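Local coordinates for SAM dependent methyltransferase (Agrobacterium tumefaciens, PDB 2IGT), which binds S-adenosylmethionine and probably transfers its methyl group to an acceptor substrate, at residues A[26-31]-A[286-291]; A[296-301]-A[323-328]. All blocks are in the same frame, centred on the assembly; numbering follows the deposited sequence.

Interaction 1. Residues A[26-31]-A[286-291]; sequences GELPAE and LMRETM
R288, two residues before the end of helix 280-290, throws its guanidinium across to the chain that leads into strand 30-39. The setting is the Rossmann-like alpha/beta sandwich of a SAM-dependent methyltransferase: the helix lies on one side of the mixed sheet, and 30-39 is an outermost strand of that sheet within this chain. One hydrogen bond crosses the contact. R288 NH2 gives it to P29 O, modelled at 2.5 Å, shorter than is usual, so the exact length is doubtful. The N-H...O angle is 154°; the oxygen sits at the edge of the guanidinium, close to its plane, and the nitrogen approaches almost in line with the C=O bond.

The carboxylate of E31 stacks over one face of the guanidinium, the two planes 24° apart, and E31 OE1 lies 3.4 Å from R288 NH1 with no N-H aimed at it. That is attraction between charges, and OE1 takes its directed bond from H284 NE2 on the same helix. With CG of E31 between its own backbone N and carbonyl carbon (chi1 51°) and the chain extended beyond, the carboxylate is laid over the guanidinium, tilted and offset toward its rim.

L28 lies over the opposite face, CD1 above the centre of the guanidinium and CB 3.5 Å from R288 NH2.

Carbon contacts continue along the helix end. L28 CD2 rests 3.6 Å from E289 OE1, on a carboxylate that is also salt-bridged to R292. Where the helix gives out, the P29 ring crosses the selenomethionine M291 at about a right angle in an apolar contact, P29 CG 3.7 Å from M291 CB, while P29 CD touches R288 O at 3.3 Å.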
loop_
_atom_site.group_PDB
_atom_site.type_symbol
_atom_site.label_atom_id
_atom_site.label_comp_id
_atom_site.label_asym_id
_atom_site.label_seq_id
_atom_site.Cartn_x
_atom_site.Cartn_y
_atom_site.Cartn_z
ATOM N N GLY A 26 -45.940 8.847 -5.363
ATOM C CA GLY A 26 -46.707 7.625 -5.454
ATOM C C GLY A 26 -46.608 6.778 -4.205
ATOM O O GLY A 26 -46.115 7.228 -3.171
ATOM N N GLU A 27 -47.071 5.541 -4.326
ATOM C CA GLU A 27 -47.193 4.640 -3.192
ATOM C C GLU A 27 -46.002 3.704 -3.092
ATOM O O GLU A 27 -45.423 3.302 -4.105
ATOM C CB GLU A 27 -48.469 3.813 -3.335
ATOM C CG GLU A 27 -49.749 4.635 -3.424
ATOM C CD GLU A 27 -49.942 5.525 -2.201
ATOM O OE1 GLU A 27 -50.010 4.983 -1.077
ATOM O OE2 GLU A 27 -50.021 6.765 -2.366
ATOM N N LEU A 28 -45.648 3.357 -1.858
ATOM C CA LEU A 28 -44.625 2.356 -1.603
ATOM C C LEU A 28 -45.119 1.011 -2.116
ATOM O O LEU A 28 -46.328 0.734 -2.084
ATOM C CB LEU A 28 -44.333 2.259 -0.110
ATOM C CG LEU A 28 -43.786 3.514 0.584
ATOM C CD1 LEU A 28 -43.793 3.334 2.093
ATOM C CD2 LEU A 28 -42.397 3.829 0.095
ATOM N N PRO A 29 -44.199 0.178 -2.616
ATOM C CA PRO A 29 -44.594 -1.184 -3.009
ATOM C C PRO A 29 -45.149 -1.967 -1.804
ATOM O O PRO A 29 -44.909 -1.592 -0.650
ATOM C CB PRO A 29 -43.274 -1.831 -3.455
ATOM C CG PRO A 29 -42.297 -0.707 -3.658
ATOM C CD PRO A 29 -42.761 0.458 -2.841
ATOM N N ALA A 30 -45.857 -3.054 -2.082
ATOM C CA ALA A 30 -46.241 -4.015 -1.053
ATOM C C ALA A 30 -44.974 -4.577 -0.395
ATOM O O ALA A 30 -43.867 -4.469 -0.939
ATOM C CB ALA A 30 -47.083 -5.138 -1.662
ATOM N N GLU A 31 -45.117 -5.162 0.788
ATOM C CA GLU A 31 -43.940 -5.676 1.472
ATOM C C GLU A 31 -44.230 -7.057 2.032
ATOM O O GLU A 31 -45.382 -7.353 2.419
ATOM C CB GLU A 31 -43.515 -4.700 2.572
ATOM C CG GLU A 31 -44.659 -4.295 3.497
ATOM C CD GLU A 31 -44.196 -3.439 4.668
ATOM O OE1 GLU A 31 -43.002 -3.093 4.729
ATOM O OE2 GLU A 31 -45.041 -3.115 5.534
ATOM N N LEU A 286 -35.269 1.213 3.007
ATOM C CA LEU A 286 -34.519 1.912 1.954
ATOM C C LEU A 286 -34.992 1.465 0.572
ATOM O O LEU A 286 -35.215 2.326 -0.319
ATOM C CB LEU A 286 -33.007 1.674 2.086
ATOM C CG LEU A 286 -32.134 2.301 0.961
ATOM C CD1 LEU A 286 -32.307 3.833 0.939
ATOM C CD2 LEU A 286 -30.632 1.915 1.161
HETATM N N MSE A 287 -35.108 0.139 0.379
HETATM C CA MSE A 287 -35.503 -0.408 -0.927
HETATM C C MSE A 287 -36.951 0.011 -1.241
HETATM O O MSE A 287 -37.280 0.395 -2.379
HETATM C CB MSE A 287 -35.391 -1.946 -0.923
HETATM C CG MSE A 287 -35.887 -2.597 -2.239
HETATM SE SE MSE A 287 -34.652 -2.163 -3.711
HETATM C CE MSE A 287 -33.157 -3.304 -3.157
ATOM N N ARG A 288 -37.809 -0.037 -0.217
ATOM C CA ARG A 288 -39.206 0.318 -0.400
ATOM C C ARG A 288 -39.326 1.771 -0.877
ATOM O O ARG A 288 -40.058 2.064 -1.835
ATOM C CB ARG A 288 -39.965 0.126 0.919
ATOM C CG ARG A 288 -40.562 -1.218 1.094
ATOM C CD ARG A 288 -42.094 -1.106 1.052
ATOM N NE ARG A 288 -42.648 -0.695 2.338
ATOM C CZ ARG A 288 -43.947 -0.496 2.595
ATOM N NH1 ARG A 288 -44.318 -0.128 3.799
ATOM N NH2 ARG A 288 -44.877 -0.651 1.684
ATOM N N GLU A 289 -38.626 2.676 -0.193
ATOM C CA GLU A 289 -38.674 4.102 -0.532
ATOM C C GLU A 289 -38.034 4.365 -1.908
ATOM O O GLU A 289 -38.590 5.133 -2.695
ATOM C CB GLU A 289 -38.020 4.951 0.568
ATOM C CG GLU A 289 -38.117 6.509 0.382
ATOM C CD GLU A 289 -39.557 7.057 0.435
ATOM O OE1 GLU A 289 -40.356 6.596 1.283
ATOM O OE2 GLU A 289 -39.891 7.974 -0.342
ATOM N N THR A 290 -36.894 3.718 -2.191
ATOM C CA THR A 290 -36.269 3.754 -3.527
ATOM C C THR A 290 -37.276 3.417 -4.647
ATOM O O THR A 290 -37.292 4.089 -5.685
ATOM C CB THR A 290 -35.033 2.797 -3.645
ATOM O OG1 THR A 290 -34.053 3.131 -2.650
ATOM C CG2 THR A 290 -34.381 2.861 -5.039
HETATM N N MSE A 291 -38.094 2.389 -4.431
HETATM C CA MSE A 291 -39.060 1.912 -5.432
HETATM C C MSE A 291 -40.452 2.561 -5.286
HETATM O O MSE A 291 -41.424 2.062 -5.849
HETATM C CB MSE A 291 -39.198 0.378 -5.352
HETATM C CG MSE A 291 -37.901 -0.394 -5.544
HETATM SE SE MSE A 291 -36.895 0.158 -7.176
HETATM C CE MSE A 291 -38.203 -0.454 -8.529
#

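Interaction 2. Residues A[296-301]-A[323-328]; sequences GVVASG and LFSRWE. With ACY (acetic acid), chain H.
V297 and E328 exchange both of their backbone bonds: V297 N reaches E328 O at 2.8 Å, and E328 N returns to V297 O. The same double exchange recurs between A299 and R326 and between G301 and F324, where the bonds lengthen to 3.0 Å for G301 N to F324 O. V298 and S300 use their backbone groups on the other side, toward strand 30-39: V298 with A30 and H32, S300 with H32 and V35.

Strands 297-306 and 318-328 thus form an antiparallel beta hairpin, made by the last two strands of the chain, next to edge strand 30-39 in the methyltransferase sheet, their short segments running at 169°. V298/W327 and S300/S325 are its non-hydrogen-bonded pairs.

On the face with V298 and W327, the hydroxyls of S300 and S325 meet at 2.8 Å, OG to OG, and either may donate. S300 OG also bonds H284 ND1 of helix 280-290, so this buried hydroxyl has two partners. Nearby, V298 CG2 meets the edge of the W327 ring in its plane, 3.9 Å from CD1, while W327 NE1 is satisfied by G295 O.

The other face carries R326. Its NH1 and NH2 donate to the two oxygens of a bound acetic acid, probably acetate from the crystallisation liquor, NH2 to OXT being 3.1 Å, and NE makes a weak bond within a salt bridge to E328 OE1. E328 OE2 accepts from W143 NE1. The F324 ring, with CG between the backbone N and the carbonyl carbon (chi1 77°), reaches over S300 and G301 of the partner strand and takes a CH-pi contact from S300 CA.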
loop_
_atom_site.group_PDB
_atom_site.type_symbol
_atom_site.label_atom_id
_atom_site.label_comp_id
_atom_site.label_asym_id
_atom_site.label_seq_id
_atom_site.Cartn_x
_atom_site.Cartn_y
_atom_site.Cartn_z
ATOM N N GLY A 296 -45.314 -3.315 -7.529
ATOM C CA GLY A 296 -44.632 -4.551 -7.177
ATOM C C GLY A 296 -44.508 -4.791 -5.677
ATOM O O GLY A 296 -45.330 -4.328 -4.889
ATOM N N VAL A 297 -43.482 -5.540 -5.288
ATOM C CA VAL A 297 -43.348 -6.003 -3.901
ATOM C C VAL A 297 -41.876 -6.068 -3.501
ATOM O O VAL A 297 -41.017 -6.422 -4.318
ATOM C CB VAL A 297 -44.036 -7.382 -3.684
ATOM C CG1 VAL A 297 -43.429 -8.431 -4.606
ATOM C CG2 VAL A 297 -43.972 -7.848 -2.211
ATOM N N VAL A 298 -41.613 -5.706 -2.243
ATOM C CA VAL A 298 -40.283 -5.783 -1.672
ATOM C C VAL A 298 -40.312 -6.832 -0.567
ATOM O O VAL A 298 -41.101 -6.728 0.404
ATOM C CB VAL A 298 -39.795 -4.391 -1.117
ATOM C CG1 VAL A 298 -38.402 -4.525 -0.482
ATOM C CG2 VAL A 298 -39.761 -3.371 -2.255
ATOM N N ALA A 299 -39.488 -7.864 -0.721
ATOM C CA ALA A 299 -39.346 -8.891 0.301
ATOM C C ALA A 299 -37.951 -8.737 0.886
ATOM O O ALA A 299 -36.964 -8.639 0.126
ATOM C CB ALA A 299 -39.534 -10.311 -0.312
ATOM N N SER A 300 -37.851 -8.723 2.219
ATOM C CA SER A 300 -36.546 -8.548 2.872
ATOM C C SER A 300 -36.403 -9.407 4.117
ATOM O O SER A 300 -37.406 -9.803 4.716
ATOM C CB SER A 300 -36.352 -7.082 3.266
ATOM O OG SER A 300 -36.709 -6.227 2.191
ATOM N N GLY A 301 -35.159 -9.638 4.538
ATOM C CA GLY A 301 -34.914 -10.436 5.746
ATOM C C GLY A 301 -33.465 -10.870 5.815
ATOM O O GLY A 301 -32.564 -10.143 5.369
ATOM N N LEU A 323 -27.922 -9.992 5.025
ATOM C CA LEU A 323 -29.248 -9.397 4.821
ATOM C C LEU A 323 -29.561 -9.392 3.347
ATOM O O LEU A 323 -28.666 -9.513 2.483
ATOM C CB LEU A 323 -29.265 -7.940 5.310
ATOM C CG LEU A 323 -28.574 -7.647 6.644
ATOM C CD1 LEU A 323 -28.596 -6.119 6.909
ATOM C CD2 LEU A 323 -29.249 -8.424 7.799
ATOM N N PHE A 324 -30.845 -9.288 3.044
ATOM C CA PHE A 324 -31.243 -9.119 1.652
ATOM C C PHE A 324 -32.516 -8.305 1.593
ATOM O O PHE A 324 -33.317 -8.277 2.543
ATOM C CB PHE A 324 -31.460 -10.458 0.941
ATOM C CG PHE A 324 -32.774 -11.129 1.311
ATOM C CD1 PHE A 324 -32.870 -11.887 2.475
ATOM C CD2 PHE A 324 -33.906 -10.975 0.514
ATOM C CE1 PHE A 324 -34.083 -12.486 2.855
ATOM C CE2 PHE A 324 -35.120 -11.573 0.861
ATOM C CZ PHE A 324 -35.214 -12.333 2.036
ATOM N N SER A 325 -32.681 -7.647 0.457
ATOM C CA SER A 325 -33.929 -7.020 0.105
ATOM C C SER A 325 -34.094 -7.146 -1.412
ATOM O O SER A 325 -33.175 -6.833 -2.165
ATOM C CB SER A 325 -33.914 -5.544 0.515
ATOM O OG SER A 325 -35.186 -4.982 0.240
ATOM N N ARG A 326 -35.272 -7.598 -1.848
ATOM C CA ARG A 326 -35.532 -7.850 -3.248
ATOM C C ARG A 326 -36.844 -7.187 -3.681
ATOM O O ARG A 326 -37.916 -7.459 -3.113
ATOM C CB ARG A 326 -35.605 -9.358 -3.500
ATOM C CG ARG A 326 -35.958 -9.752 -4.936
ATOM C CD ARG A 326 -35.883 -11.265 -5.047
ATOM N NE ARG A 326 -36.993 -11.842 -4.299
ATOM C CZ ARG A 326 -36.971 -13.001 -3.660
ATOM N NH1 ARG A 326 -35.874 -13.754 -3.645
ATOM N NH2 ARG A 326 -38.065 -13.395 -3.024
ATOM N N TRP A 327 -36.735 -6.307 -4.672
ATOM C CA TRP A 327 -37.899 -5.746 -5.341
ATOM C C TRP A 327 -38.219 -6.597 -6.575
ATOM O O TRP A 327 -37.317 -6.970 -7.334
ATOM C CB TRP A 327 -37.689 -4.272 -5.760
ATOM C CG TRP A 327 -38.889 -3.769 -6.585
ATOM C CD1 TRP A 327 -40.069 -3.244 -6.103
ATOM C CD2 TRP A 327 -39.040 -3.848 -8.010
ATOM N NE1 TRP A 327 -40.923 -2.949 -7.156
ATOM C CE2 TRP A 327 -40.321 -3.328 -8.331
ATOM C CE3 TRP A 327 -38.214 -4.308 -9.050
ATOM C CZ2 TRP A 327 -40.787 -3.245 -9.647
ATOM C CZ3 TRP A 327 -38.686 -4.213 -10.379
ATOM C CH2 TRP A 327 -39.956 -3.694 -10.654
ATOM N N GLU A 328 -39.505 -6.887 -6.773
ATOM C CA GLU A 328 -39.980 -7.582 -7.964
ATOM C C GLU A 328 -41.302 -6.951 -8.369
ATOM O O GLU A 328 -42.064 -6.496 -7.485
ATOM C CB GLU A 328 -40.257 -9.057 -7.672
ATOM C CG GLU A 328 -39.038 -9.939 -7.442
ATOM C CD GLU A 328 -39.452 -11.361 -7.130
ATOM O OE1 GLU A 328 -39.754 -11.645 -5.952
ATOM O OE2 GLU A 328 -39.493 -12.193 -8.053
HETATM C C ACY H . -37.115 -17.178 -2.566
HETATM O O ACY H . -36.257 -16.955 -3.442
HETATM O OXT ACY H . -37.911 -16.314 -2.124
HETATM C CH3 ACY H . -37.193 -18.572 -1.997
#

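Interactions 1 and 2 lie with their centres 10 Å apart, on the same side of the chain's centre, and meet at one edge of the mixed sheet. Strand 30-39 is outermost there within the chain, 297-306 is next and 318-328 third; helix 280-290 packs against them. Along the chain they come in series: 286-291 closes interaction 1, and four residues, 292-295, lead to 296-301, which opens interaction 2. They touch directly: M291 CE packs 3.5 Å from W327 CD2, and M287 CB rests on S325 OG. Together they join the N-terminal strand and helix 280-290 to the C-terminal hairpin, in the domain that binds S-adenosylmethionine.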